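Local coordinates for protein LacI family sugar-binding transcriptional regulator (Enterococcus faecalis V583, PDB 4RK0) that binds ribose between the two lobes of its sugar-binding fold and probably acts as a DNA-binding transcriptional regulator, at residues 22-25 with 26-29; 184-187 with 188-191; 233-236 with 237-241. All blocks are in the same frame, centred on the assembly; numbering follows the deposited sequence.

Contact 1 (22-25 with 26-29); sequences FAQL and IRGI
Leu25 and Ile29 meet one helical turn apart on the buried side of helix 20-35, where CG of Leu25 lies 4.3 Å from CD1 of Ile29. Branched aliphatic residues suit this side, because Leu25 continues onto Val233 and Leu236 of helix 233-249, while Ile29 leans on Leu40 of strand 39-44. The other branch of Leu25, CD2, lies at the ring edge of Phe22, which itself touches the bound ribose. Ile26 has CG1 beside its own backbone N (chi1 -73°), which folds the chain back over the preceding turn and brings CD1 to 3.5 Å from Phe22 O; Ile26 N donates to that same Phe22 O at 3.0 Å. The stretch belongs to the beta-alpha-beta unit of strand 9-14, helix 20-35 and strand 39-44, in which Ile26 packs on Leu40 and Leu42 of strand 39-44. On the more open flank Gln24 and Arg27 run side by side, long polar chains that suit a partly exposed place next to the second subunit. A bend of Gln24 at chi2 (-67°) and one of Arg27 at chi3 bring their ends together. NH1 of Arg27 donates to OE1 of Gln24 at 2.8 Å, on a lone pair and in the guanidinium plane, although amide and guanidinium are turned 80° apart. Both side chains also pack on Thr18 of the second subunit.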
# COMPACT_ATOMS: atom_id res chain seq x y z
N PHE A 22 -2.97 -3.47 5.41
CA PHE A 22 -3.91 -4.38 4.73
C PHE A 22 -3.34 -4.90 3.44
O PHE A 22 -3.66 -5.99 3.02
CB PHE A 22 -5.25 -3.73 4.49
CG PHE A 22 -5.99 -3.46 5.76
CD1 PHE A 22 -6.41 -4.50 6.56
CD2 PHE A 22 -6.17 -2.18 6.20
CE1 PHE A 22 -7.05 -4.25 7.74
CE2 PHE A 22 -6.83 -1.91 7.35
CZ PHE A 22 -7.27 -2.96 8.14
N ALA A 23 -2.43 -4.15 2.85
CA ALA A 23 -1.74 -4.69 1.67
C ALA A 23 -0.89 -5.91 2.02
O ALA A 23 -0.87 -6.89 1.26
CB ALA A 23 -0.90 -3.61 0.98
N GLN A 24 -0.21 -5.86 3.17
CA GLN A 24 0.62 -6.97 3.60
C GLN A 24 -0.23 -8.12 4.08
O GLN A 24 0.13 -9.28 3.91
CB GLN A 24 1.59 -6.53 4.69
CG GLN A 24 2.76 -5.72 4.19
CD GLN A 24 3.72 -6.51 3.31
OE1 GLN A 24 3.62 -7.72 3.16
NE2 GLN A 24 4.66 -5.79 2.71
N LEU A 25 -1.37 -7.82 4.69
CA LEU A 25 -2.36 -8.89 4.98
C LEU A 25 -2.74 -9.66 3.72
O LEU A 25 -2.77 -10.93 3.69
CB LEU A 25 -3.60 -8.27 5.67
CG LEU A 25 -4.74 -9.21 6.05
CD1 LEU A 25 -4.28 -10.17 7.14
CD2 LEU A 25 -5.92 -8.39 6.54
N ILE A 26 -3.05 -8.93 2.66
CA ILE A 26 -3.41 -9.55 1.40
C ILE A 26 -2.25 -10.42 0.85
O ILE A 26 -2.48 -11.55 0.46
CB ILE A 26 -3.93 -8.53 0.37
CG1 ILE A 26 -5.34 -8.05 0.78
CG2 ILE A 26 -3.96 -9.11 -1.02
CD1 ILE A 26 -5.65 -6.66 0.27
N ARG A 27 -1.03 -9.91 0.81
CA ARG A 27 0.10 -10.77 0.43
C ARG A 27 0.21 -12.05 1.23
O ARG A 27 0.52 -13.10 0.69
CB ARG A 27 1.43 -9.99 0.60
CG ARG A 27 1.60 -8.89 -0.39
CD ARG A 27 3.01 -8.32 -0.35
NE ARG A 27 4.02 -9.32 -0.67
CZ ARG A 27 4.85 -9.90 0.21
NH1 ARG A 27 4.83 -9.60 1.51
NH2 ARG A 27 5.72 -10.79 -0.23
N GLY A 28 -0.00 -11.95 2.53
CA GLY A 28 -0.00 -13.11 3.41
C GLY A 28 -1.03 -14.13 2.96
O GLY A 28 -0.71 -15.30 2.78
N ILE A 29 -2.24 -13.67 2.71
CA ILE A 29 -3.31 -14.55 2.20
C ILE A 29 -2.99 -15.10 0.82
O ILE A 29 -3.12 -16.33 0.58
CB ILE A 29 -4.65 -13.78 2.12
CG1 ILE A 29 -5.15 -13.42 3.52
CG2 ILE A 29 -5.71 -14.53 1.32
CD1 ILE A 29 -6.20 -12.30 3.52

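Contact 2 (184-187 with 188-191); sequences AIND and EIAF. With RIB (alpha-D-ribofuranose), chain E.
The carbonyl oxygen of Asp187 sits over the centre of the Phe191 ring, 3.3 Å above its plane, while also accepting the N-H of Phe191 at 2.8 Å from O to N. The ring is brought there by a first torsion that sets CG beside the backbone N (chi1 -57°), folding it back over the first turn of the helix. Just before this turn stands Asn186, the N-cap, whose amide suits the place because it offers an acceptor to the helix and a donor to the sugar. OD1 accepts from Ile189 N at 2.9 Å in a nearly straight bond (167°), though the donor lies above the carbonyl plane and not on a lone pair. With chi1 at 79° CG stands between the backbone N and the carbonyl carbon, which carries OD1 to Ile189 N. ND2, on the other arm of the amide, donates to O5 of the ribose at 2.9 Å and also to a water, which in turn donates to OE1 of Glu188. The cap therefore fixes the rotation of an amide that binds sugar, and Asp214 and Arg143 are among the residues that grip the ribose with it. The carboxylate of Asp187 is hydrogen-bonded to Thr228 OG1 and Val216 N. Small Ala184, the end of strand 181-184, lets its CB pack 3.8 Å from Ala190 CB, while Ile185 and Ile189 lie alongside each other and press against strand 127-132. The turn thus joins the parallel sheet to helix 187-199, with Met218 of the second subunit against Phe191.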
# COMPACT_ATOMS: atom_id res chain seq x y z
N ALA A 184 0.03 6.96 18.99
CA ALA A 184 -0.76 6.96 17.79
C ALA A 184 -1.28 5.55 17.58
O ALA A 184 -0.50 4.61 17.55
CB ALA A 184 0.07 7.40 16.60
N ILE A 185 -2.59 5.41 17.42
CA ILE A 185 -3.19 4.08 17.47
C ILE A 185 -2.91 3.27 16.22
O ILE A 185 -3.13 2.07 16.20
CB ILE A 185 -4.69 4.15 17.82
CG1 ILE A 185 -5.06 3.10 18.85
CG2 ILE A 185 -5.54 4.01 16.60
CD1 ILE A 185 -4.61 3.45 20.23
N ASN A 186 -2.41 3.92 15.17
CA ASN A 186 -1.74 3.18 14.10
C ASN A 186 -0.61 4.01 13.49
O ASN A 186 -0.50 5.22 13.77
CB ASN A 186 -2.68 2.59 13.05
CG ASN A 186 -3.17 3.59 12.03
OD1 ASN A 186 -3.15 4.81 12.24
ND2 ASN A 186 -3.64 3.07 10.91
N ASP A 187 0.23 3.35 12.70
CA ASP A 187 1.41 4.01 12.12
C ASP A 187 0.98 5.12 11.14
O ASP A 187 1.63 6.16 11.07
CB ASP A 187 2.36 3.02 11.45
CG ASP A 187 3.11 2.11 12.46
OD1 ASP A 187 3.25 2.48 13.63
OD2 ASP A 187 3.56 1.04 12.04
N GLU A 188 -0.08 4.92 10.40
CA GLU A 188 -0.57 5.98 9.49
C GLU A 188 -0.92 7.27 10.25
O GLU A 188 -0.54 8.36 9.83
CB GLU A 188 -1.77 5.48 8.68
CG GLU A 188 -1.41 4.41 7.66
CD GLU A 188 -2.26 4.47 6.40
OE1 GLU A 188 -3.49 4.65 6.49
OE2 GLU A 188 -1.70 4.34 5.29
N ILE A 189 -1.63 7.16 11.37
CA ILE A 189 -1.82 8.35 12.22
C ILE A 189 -0.49 9.00 12.62
O ILE A 189 -0.38 10.23 12.63
CB ILE A 189 -2.62 8.03 13.48
CG1 ILE A 189 -4.05 7.74 13.07
CG2 ILE A 189 -2.57 9.18 14.47
CD1 ILE A 189 -4.99 7.34 14.21
N ALA A 190 0.46 8.18 13.06
CA ALA A 190 1.76 8.65 13.46
C ALA A 190 2.46 9.43 12.33
O ALA A 190 3.12 10.45 12.58
CB ALA A 190 2.65 7.49 13.86
N PHE A 191 2.38 8.90 11.12
CA PHE A 191 2.98 9.63 9.98
C PHE A 191 2.33 10.99 9.79
O PHE A 191 3.02 12.00 9.45
CB PHE A 191 2.94 8.82 8.67
CG PHE A 191 3.60 7.48 8.76
CD1 PHE A 191 4.66 7.24 9.64
CD2 PHE A 191 3.14 6.44 7.96
CE1 PHE A 191 5.24 5.99 9.73
CE2 PHE A 191 3.72 5.19 8.06
CZ PHE A 191 4.77 4.97 8.94
O5 RIB E . -3.18 0.18 10.65
C5 RIB E . -4.48 -0.23 10.25
C4 RIB E . -5.17 -0.61 11.49
O4 RIB E . -6.57 -0.93 11.32
C3 RIB E . -4.26 -1.77 11.84
O3 RIB E . -3.69 -1.36 13.08
C2 RIB E . -5.26 -2.93 11.82
O2 RIB E . -5.15 -3.74 12.96
C1 RIB E . -6.66 -2.34 11.54
O1 RIB E . -7.62 -2.77 12.49
O HOH W 1 -5.32 3.85 8.45

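Contact 3 (233-236 with 237-241); sequences VFQL and GQTTA
Thr239 and Thr240 each turn a hydroxyl back onto the carbonyl four residues earlier. OG1 of Thr239 donates to Gln235 O at 2.7 Å, and OG1 of Thr240 donates to Leu236 O at the same 2.7 Å. Each oxygen also takes the N-H of the same threonine, the two donors arriving from opposite faces of the carbonyl plane, so each of the two carbonyl oxygens holds two donors. The torsion chi1, -54° in Thr239 and -64° in Thr240, places OG1 beside the backbone N and makes this possible; the hydroxyl's hydrogen-bond donor is satisfied within the helix, which suits threonine to a side that packs on strands. Such threonine-to-carbonyl bonds are common within alpha-helices, here helix 233-249, which packs beside helix 20-35. Leu236 lies alongside Thr240, its CD1 3.8 Å from Thr240 OG1, and both face strands 90-93 and 103-107, where Leu236 meets Leu93 and Val105. On another flank the Phe234 ring and the Gln238 amide cross with planes 41° apart, CE2 of Phe234 being 3.5 Å from Gln238 CD. NE2 of Gln238 is positioned by a hydrogen bond to Ser31, and the ring in turn packs on Arg27.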
# COMPACT_ATOMS: atom_id res chain seq x y z
N VAL A 233 1.68 -9.23 10.56
CA VAL A 233 0.59 -9.12 9.59
C VAL A 233 0.69 -10.08 8.46
O VAL A 233 -0.34 -10.62 8.03
CB VAL A 233 0.30 -7.66 9.06
CG1 VAL A 233 1.50 -7.04 8.32
CG2 VAL A 233 -0.94 -7.65 8.20
N PHE A 234 1.90 -10.33 7.97
CA PHE A 234 2.09 -11.32 6.90
C PHE A 234 1.63 -12.66 7.42
O PHE A 234 0.83 -13.36 6.77
CB PHE A 234 3.57 -11.43 6.47
CG PHE A 234 3.77 -12.26 5.27
CD1 PHE A 234 3.39 -11.77 4.05
CD2 PHE A 234 4.23 -13.55 5.35
CE1 PHE A 234 3.55 -12.53 2.90
CE2 PHE A 234 4.41 -14.32 4.20
CZ PHE A 234 4.07 -13.81 2.98
N GLN A 235 2.09 -12.98 8.63
CA GLN A 235 1.74 -14.23 9.28
C GLN A 235 0.27 -14.30 9.63
O GLN A 235 -0.31 -15.37 9.60
CB GLN A 235 2.56 -14.42 10.54
CG GLN A 235 2.32 -15.75 11.24
CD GLN A 235 2.94 -15.78 12.62
OE1 GLN A 235 3.75 -14.93 12.98
NE2 GLN A 235 2.56 -16.77 13.41
N LEU A 236 -0.33 -13.18 9.99
CA LEU A 236 -1.79 -13.13 10.19
C LEU A 236 -2.53 -13.51 8.91
O LEU A 236 -3.47 -14.31 8.98
CB LEU A 236 -2.20 -11.72 10.64
CG LEU A 236 -3.67 -11.43 10.83
CD1 LEU A 236 -4.30 -12.38 11.83
CD2 LEU A 236 -3.80 -9.95 11.23
N GLY A 237 -2.08 -13.00 7.75
CA GLY A 237 -2.70 -13.33 6.49
C GLY A 237 -2.49 -14.80 6.12
O GLY A 237 -3.40 -15.46 5.64
N GLN A 238 -1.29 -15.32 6.34
CA GLN A 238 -1.06 -16.74 6.08
C GLN A 238 -1.94 -17.65 6.96
O GLN A 238 -2.54 -18.62 6.47
CB GLN A 238 0.42 -17.08 6.29
CG GLN A 238 1.32 -16.49 5.21
CD GLN A 238 2.67 -17.18 5.22
OE1 GLN A 238 3.26 -17.39 6.28
NE2 GLN A 238 3.15 -17.57 4.05
N THR A 239 -1.98 -17.36 8.24
CA THR A 239 -2.72 -18.17 9.18
C THR A 239 -4.23 -18.13 8.90
O THR A 239 -4.93 -19.15 8.97
CB THR A 239 -2.49 -17.70 10.62
OG1 THR A 239 -1.09 -17.63 10.93
CG2 THR A 239 -3.15 -18.66 11.61
N THR A 240 -4.72 -16.94 8.59
CA THR A 240 -6.12 -16.75 8.23
C THR A 240 -6.55 -17.57 7.01
O THR A 240 -7.57 -18.24 7.05
CB THR A 240 -6.39 -15.22 8.03
OG1 THR A 240 -6.18 -14.54 9.29
CG2 THR A 240 -7.78 -14.97 7.57
N ALA A 241 -5.75 -17.54 5.95
CA ALA A 241 -6.05 -18.31 4.74
C ALA A 241 -5.94 -19.80 5.03
O ALA A 241 -6.72 -20.60 4.52
CB ALA A 241 -5.09 -17.95 3.61

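Overall arrangement
Contacts 1 and 3 lie on neighbouring helices of one lobe, with centres about 7 Å apart, and touch directly: Arg27 NH1 is 3.5 Å from Phe234 CE1, and Ile29 CG1 is 3.4 Å from Gly237 O. Contact 2 stands apart, its centre about 19 Å from that of contact 1 and 22 Å from that of contact 3, at the start of a helix beside the other sheet. It is wholly buried, and contact 1 mostly so, whereas contact 3 is partly buried with Gln235 exposed. Contacts 1 and 3 add side-chain bonds to turns of a running helix, amide to guanidinium in one and hydroxyl to carbonyl in the other, whereas contact 2 adds an N-cap to a helix start. Asn186 and Phe22 bring contacts 2 and 1 to the same ribose.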